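Side-chain contacts in pmbA-related protein (PDB 1VL4), which is of uncertain function but is probably a metallopeptidase of the PmbA/TldD kind: residues Lys129-Met134 and Tyr156-Ile161; Ala243-Met248 and Asp425-Gln430. One frame throughout, in Å; residues are numbered along the deposited sequence.

How the interactions relate
Interaction 1, in the central PmbA/TldA region, comes first along the chain and closes before interaction 2 opens. It sets helix 128-143 on strand 148-167, a member of the long antiparallel sheet that runs from strand 72-78 to strand 194-202. Interaction 2 lies in the C-terminal PmbA/TldA region, where helix 241-247 meets the short edge strand 427-428 of a different, mixed sheet. The centres of interactions 1 and 2 are about 23 Å apart and their nearest atoms about 8 Å. They share no helix or strand, yet strand 194-202, one of the two outermost strands of the long sheet within this chain, supplies Y199 to interaction 2. The long sheet thus leans directly on the C-terminal part.

Interaction 1 (Lys129-Met134 and Tyr156-Ile161); sequences KEKMDM and YKDMVI
A buried salt bridge combined with aromatic packing fastens helix 128-143 to strand 148-167, one of the inner strands of the long antiparallel sheet. The short segments run obliquely, 139° between their N-to-C directions, with a closest axis approach of 9.4 Å. K131 does most of the work. Its CG stands anti to the carbonyl carbon (chi1 -59°), and beyond it the chain is extended, which carries the methylenes obliquely across the Y156 ring to D158. CB lies over one ring face, off-centre toward the rim and 4.2 Å from the ring centroid, a CH-pi contact, while CG comes 3.6 Å from the phenolic OH. Three residues further along the helix, M134 brings SD to 4.3 Å from CE2 of Y156, an oblique Met-aromatic contact. Around these groups, F123 packs on Y156 and D158, and F43 of the adjacent strand 32-48 touches K131 and D158. The ammonium and the carboxylate therefore meet among aromatic side chains, where their opposite charges probably compensate each other. Replacing K131 by an alanine is likely to leave the D158 carboxylate without its positive mate and to open a gap beside CE1 and OH of Y156, where CG and CD pack now. D158 is also tied to its own strand: Y156, two residues earlier, donates its OH to OD2 at 2.5 Å, with that oxygen at the ring edge, in the ring plane. OD2 thus accepts two bonds, using its anti lone pair for Y156 OH and its syn lone pair for K131 NZ, 2.6 Å away.

Interaction 2 (Ala243-Met248 and Asp425-Gln430); sequences ALLDLM and DVKVSQ
L245 of helix 241-247 presses its two methyl groups against K427 and S429, an apolar contact with no direct hydrogen bond between the segments. CG anti to the carbonyl carbon (chi1 -75°) puts both leucine methyls on the K427-S429 backbone: CD2 comes 3.4 Å from the backbone O of K427 and 4.0 Å from CB of S429. CD1 meets the aliphatic part of K427, 3.8 Å from CG, the two side chains crossing at about a right angle. K427 keeps CG anti to its backbone N and stays stretched until its last torsion, chi4 67°, which folds the ammonium away from L245. NZ bonds to the backbone O of Y199 and makes cation-pi contacts with Y199 and W198. S429 turns OG anti to its backbone N (chi1 -167°), where it meets a water 2.8 Å away that donates to D246 OD1 at 2.7 Å and weakly to L245 O. The water links the two segments, and L245 O is also bonded by T432 OG1. L245 also packs on A434 of strand 432-434, the partner of strand 427-428, while Y199 of strand 194-202 touches both L245 and S429, and K427 rests on N241 and T242 at the start of helix 241-247.

Interaction 1 (Lys129-Met134 and Tyr156-Ile161)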
loop_
_atom_site.group_PDB
_atom_site.type_symbol
_atom_site.label_atom_id
_atom_site.label_comp_id
_atom_site.label_asym_id
_atom_site.label_seq_id
_atom_site.Cartn_x
_atom_site.Cartn_y
_atom_site.Cartn_z
ATOM N N LYS A 129 5.646 -20.586 -20.664
ATOM C CA LYS A 129 6.947 -20.587 -21.209
ATOM C C LYS A 129 7.237 -19.380 -22.073
ATOM O O LYS A 129 8.312 -18.810 -21.982
ATOM C CB LYS A 129 7.199 -21.895 -21.980
ATOM C CG LYS A 129 8.556 -21.941 -22.630
ATOM C CD LYS A 129 8.967 -23.332 -22.933
ATOM C CE LYS A 129 10.406 -23.381 -23.466
ATOM N NZ LYS A 129 10.553 -22.500 -24.661
ATOM N N GLU A 130 6.281 -18.975 -22.910
ATOM C CA GLU A 130 6.472 -17.808 -23.752
ATOM C C GLU A 130 6.571 -16.523 -22.930
ATOM O O GLU A 130 7.328 -15.629 -23.269
ATOM C CB GLU A 130 5.345 -17.667 -24.775
ATOM C CG GLU A 130 5.310 -18.820 -25.817
ATOM C CD GLU A 130 4.069 -18.732 -26.755
ATOM O OE1 GLU A 130 2.923 -18.894 -26.286
ATOM O OE2 GLU A 130 4.246 -18.496 -27.964
ATOM N N LYS A 131 5.796 -16.432 -21.861
ATOM C CA LYS A 131 5.899 -15.271 -20.971
ATOM C C LYS A 131 7.257 -15.254 -20.305
ATOM O O LYS A 131 7.906 -14.213 -20.303
ATOM C CB LYS A 131 4.774 -15.285 -19.922
ATOM C CG LYS A 131 3.402 -15.280 -20.547
ATOM C CD LYS A 131 2.295 -15.325 -19.528
ATOM C CE LYS A 131 0.947 -15.698 -20.121
ATOM N NZ LYS A 131 -0.260 -15.168 -19.327
ATOM N N MET A 132 7.736 -16.426 -19.820
ATOM C CA MET A 132 9.018 -16.495 -19.194
ATOM C C MET A 132 10.079 -16.097 -20.184
ATOM O O MET A 132 11.021 -15.384 -19.826
ATOM C CB MET A 132 9.324 -17.912 -18.677
ATOM C CG MET A 132 8.475 -18.327 -17.517
ATOM S SD MET A 132 8.534 -20.144 -17.294
ATOM C CE MET A 132 10.306 -20.409 -17.185
ATOM N N ASP A 133 9.942 -16.569 -21.421
ATOM C CA ASP A 133 10.975 -16.332 -22.446
ATOM C C ASP A 133 11.067 -14.829 -22.796
ATOM O O ASP A 133 12.167 -14.313 -22.993
ATOM C CB ASP A 133 10.744 -17.194 -23.700
ATOM C CG ASP A 133 11.142 -18.682 -23.504
ATOM O OD1 ASP A 133 11.907 -19.029 -22.576
ATOM O OD2 ASP A 133 10.683 -19.532 -24.295
ATOM N N MET A 134 9.941 -14.126 -22.802
ATOM C CA MET A 134 9.956 -12.665 -22.912
ATOM C C MET A 134 10.795 -11.943 -21.821
ATOM O O MET A 134 11.586 -11.036 -22.118
ATOM C CB MET A 134 8.534 -12.093 -22.939
ATOM C CG MET A 134 7.790 -12.457 -24.200
ATOM S SD MET A 134 6.061 -11.827 -24.281
ATOM C CE MET A 134 6.410 -10.187 -24.707
ATOM N N TYR A 156 7.390 -8.790 -15.762
ATOM C CA TYR A 156 6.333 -9.047 -16.732
ATOM C C TYR A 156 4.980 -9.071 -15.997
ATOM O O TYR A 156 4.842 -9.708 -14.943
ATOM C CB TYR A 156 6.600 -10.418 -17.423
ATOM C CG TYR A 156 5.432 -10.865 -18.324
ATOM C CD1 TYR A 156 4.324 -11.546 -17.791
ATOM C CD2 TYR A 156 5.414 -10.550 -19.687
ATOM C CE1 TYR A 156 3.228 -11.897 -18.584
ATOM C CE2 TYR A 156 4.366 -10.925 -20.479
ATOM C CZ TYR A 156 3.254 -11.596 -19.920
ATOM O OH TYR A 156 2.177 -11.933 -20.729
ATOM N N LYS A 157 3.966 -8.487 -16.605
ATOM C CA LYS A 157 2.628 -8.670 -16.155
ATOM C C LYS A 157 1.591 -8.661 -17.275
ATOM O O LYS A 157 1.685 -7.859 -18.193
ATOM C CB LYS A 157 2.250 -7.591 -15.128
ATOM C CG LYS A 157 0.893 -7.902 -14.487
ATOM C CD LYS A 157 0.619 -7.099 -13.221
ATOM C CE LYS A 157 -0.718 -7.491 -12.620
ATOM N NZ LYS A 157 -1.045 -6.627 -11.429
ATOM N N ASP A 158 0.615 -9.567 -17.197
ATOM C CA ASP A 158 -0.575 -9.406 -17.987
ATOM C C ASP A 158 -1.825 -9.567 -17.163
ATOM O O ASP A 158 -1.804 -10.138 -16.054
ATOM C CB ASP A 158 -0.581 -10.333 -19.222
ATOM C CG ASP A 158 -0.686 -11.802 -18.897
ATOM O OD1 ASP A 158 -1.653 -12.218 -18.238
ATOM O OD2 ASP A 158 0.187 -12.589 -19.347
ATOM N N MET A 159 -2.928 -8.987 -17.655
ATOM C CA MET A 159 -4.191 -8.907 -16.911
ATOM C C MET A 159 -5.370 -8.903 -17.894
ATOM O O MET A 159 -5.275 -8.250 -18.963
ATOM C CB MET A 159 -4.213 -7.635 -15.994
ATOM C CG MET A 159 -5.267 -7.674 -14.845
ATOM S SD MET A 159 -4.809 -6.695 -13.363
ATOM C CE MET A 159 -6.096 -7.223 -12.234
ATOM N N VAL A 160 -6.467 -9.603 -17.528
ATOM C CA VAL A 160 -7.776 -9.469 -18.184
ATOM C C VAL A 160 -8.795 -9.096 -17.094
ATOM O O VAL A 160 -8.778 -9.672 -15.977
ATOM C CB VAL A 160 -8.310 -10.774 -18.831
ATOM C CG1 VAL A 160 -9.707 -10.479 -19.508
ATOM C CG2 VAL A 160 -7.397 -11.318 -19.803
ATOM N N ILE A 161 -9.644 -8.135 -17.404
ATOM C CA ILE A 161 -10.608 -7.593 -16.449
ATOM C C ILE A 161 -11.970 -7.480 -17.124
ATOM O O ILE A 161 -12.067 -6.950 -18.243
ATOM C CB ILE A 161 -10.165 -6.193 -15.922
ATOM C CG1 ILE A 161 -8.774 -6.299 -15.280
ATOM C CG2 ILE A 161 -11.219 -5.632 -14.960
ATOM C CD1 ILE A 161 -8.062 -5.009 -15.056
#

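Interaction 2 (Ala243-Met248 and Asp425-Gln430)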
loop_
_atom_site.group_PDB
_atom_site.type_symbol
_atom_site.label_atom_id
_atom_site.label_comp_id
_atom_site.label_asym_id
_atom_site.label_seq_id
_atom_site.Cartn_x
_atom_site.Cartn_y
_atom_site.Cartn_z
ATOM N N ALA A 243 9.954 11.461 -17.295
ATOM C CA ALA A 243 9.863 12.247 -16.039
ATOM C C ALA A 243 8.478 12.926 -15.948
ATOM O O ALA A 243 7.807 12.912 -14.900
ATOM C CB ALA A 243 10.985 13.265 -15.964
ATOM N N LEU A 244 8.014 13.475 -17.061
ATOM C CA LEU A 244 6.790 14.256 -17.050
ATOM C C LEU A 244 5.597 13.355 -16.822
ATOM O O LEU A 244 4.649 13.763 -16.160
ATOM C CB LEU A 244 6.659 15.063 -18.341
ATOM C CG LEU A 244 5.422 15.937 -18.470
ATOM C CD1 LEU A 244 5.416 17.029 -17.399
ATOM C CD2 LEU A 244 5.404 16.545 -19.861
ATOM N N LEU A 245 5.640 12.138 -17.367
ATOM C CA LEU A 245 4.572 11.154 -17.154
ATOM C C LEU A 245 4.335 10.948 -15.648
ATOM O O LEU A 245 3.194 10.850 -15.241
ATOM C CB LEU A 245 4.891 9.788 -17.796
ATOM C CG LEU A 245 4.754 9.718 -19.298
ATOM C CD1 LEU A 245 5.414 8.458 -19.812
ATOM C CD2 LEU A 245 3.259 9.800 -19.667
ATOM N N ASP A 246 5.394 10.845 -14.852
ATOM C CA ASP A 246 5.217 10.736 -13.374
ATOM C C ASP A 246 4.780 12.048 -12.708
ATOM O O ASP A 246 3.867 12.075 -11.856
ATOM C CB ASP A 246 6.483 10.257 -12.685
ATOM C CG ASP A 246 6.905 8.867 -13.110
ATOM O OD1 ASP A 246 6.062 8.077 -13.610
ATOM O OD2 ASP A 246 8.121 8.584 -12.966
ATOM N N LEU A 247 5.423 13.137 -13.114
ATOM C CA LEU A 247 5.177 14.410 -12.495
ATOM C C LEU A 247 3.744 14.851 -12.683
ATOM O O LEU A 247 3.125 15.356 -11.730
ATOM C CB LEU A 247 6.165 15.471 -13.033
ATOM C CG LEU A 247 6.117 16.809 -12.268
ATOM C CD1 LEU A 247 6.496 16.631 -10.805
ATOM C CD2 LEU A 247 7.044 17.789 -12.895
ATOM N N MET A 248 3.196 14.600 -13.884
ATOM C CA MET A 248 1.826 14.965 -14.241
ATOM C C MET A 248 0.790 14.353 -13.303
ATOM O O MET A 248 -0.348 14.803 -13.259
ATOM C CB MET A 248 1.452 14.426 -15.638
ATOM C CG MET A 248 1.912 15.223 -16.777
ATOM S SD MET A 248 1.598 14.230 -18.262
ATOM C CE MET A 248 -0.160 14.267 -18.502
ATOM N N ASP A 425 7.271 13.287 -29.051
ATOM C CA ASP A 425 7.719 11.968 -28.605
ATOM C C ASP A 425 6.817 11.520 -27.473
ATOM O O ASP A 425 7.235 11.401 -26.337
ATOM C CB ASP A 425 9.197 11.960 -28.159
ATOM C CG ASP A 425 9.508 13.004 -27.089
ATOM O OD1 ASP A 425 8.786 14.018 -27.032
ATOM O OD2 ASP A 425 10.481 12.816 -26.325
ATOM N N VAL A 426 5.572 11.236 -27.833
ATOM C CA VAL A 426 4.543 10.844 -26.879
ATOM C C VAL A 426 4.783 9.427 -26.356
ATOM O O VAL A 426 5.113 8.520 -27.119
ATOM C CB VAL A 426 3.165 10.908 -27.550
ATOM C CG1 VAL A 426 2.079 10.334 -26.603
ATOM C CG2 VAL A 426 2.863 12.342 -27.952
ATOM N N LYS A 427 4.710 9.273 -25.036
ATOM C CA LYS A 427 4.840 7.999 -24.378
ATOM C C LYS A 427 3.627 7.829 -23.452
ATOM O O LYS A 427 3.110 8.786 -22.877
ATOM C CB LYS A 427 6.146 7.902 -23.576
ATOM C CG LYS A 427 6.378 6.549 -22.910
ATOM C CD LYS A 427 7.788 6.322 -22.488
ATOM C CE LYS A 427 7.949 5.091 -21.580
ATOM N NZ LYS A 427 7.690 3.782 -22.225
ATOM N N VAL A 428 3.198 6.585 -23.295
ATOM C CA VAL A 428 2.024 6.267 -22.478
ATOM C C VAL A 428 2.445 5.622 -21.143
ATOM O O VAL A 428 3.358 4.767 -21.092
ATOM C CB VAL A 428 1.096 5.311 -23.289
ATOM C CG1 VAL A 428 -0.076 4.806 -22.408
ATOM C CG2 VAL A 428 0.573 5.960 -24.430
ATOM N N SER A 429 1.801 6.021 -20.044
ATOM C CA SER A 429 1.993 5.371 -18.783
ATOM C C SER A 429 0.617 4.827 -18.359
ATOM O O SER A 429 -0.262 4.630 -19.198
ATOM C CB SER A 429 2.545 6.360 -17.732
ATOM O OG SER A 429 3.011 5.680 -16.603
ATOM N N GLN A 430 0.415 4.656 -17.063
ATOM C CA GLN A 430 -0.784 4.023 -16.540
ATOM C C GLN A 430 -2.013 4.864 -16.681
ATOM O O GLN A 430 -3.061 4.367 -17.113
ATOM C CB GLN A 430 -0.594 3.647 -15.063
ATOM C CG GLN A 430 0.440 2.542 -14.902
ATOM C CD GLN A 430 0.292 1.796 -13.584
ATOM O OE1 GLN A 430 -0.536 2.154 -12.731
ATOM N NE2 GLN A 430 1.071 0.740 -13.425
HETATM O O HOH W 1 3.642 7.696 -14.730
#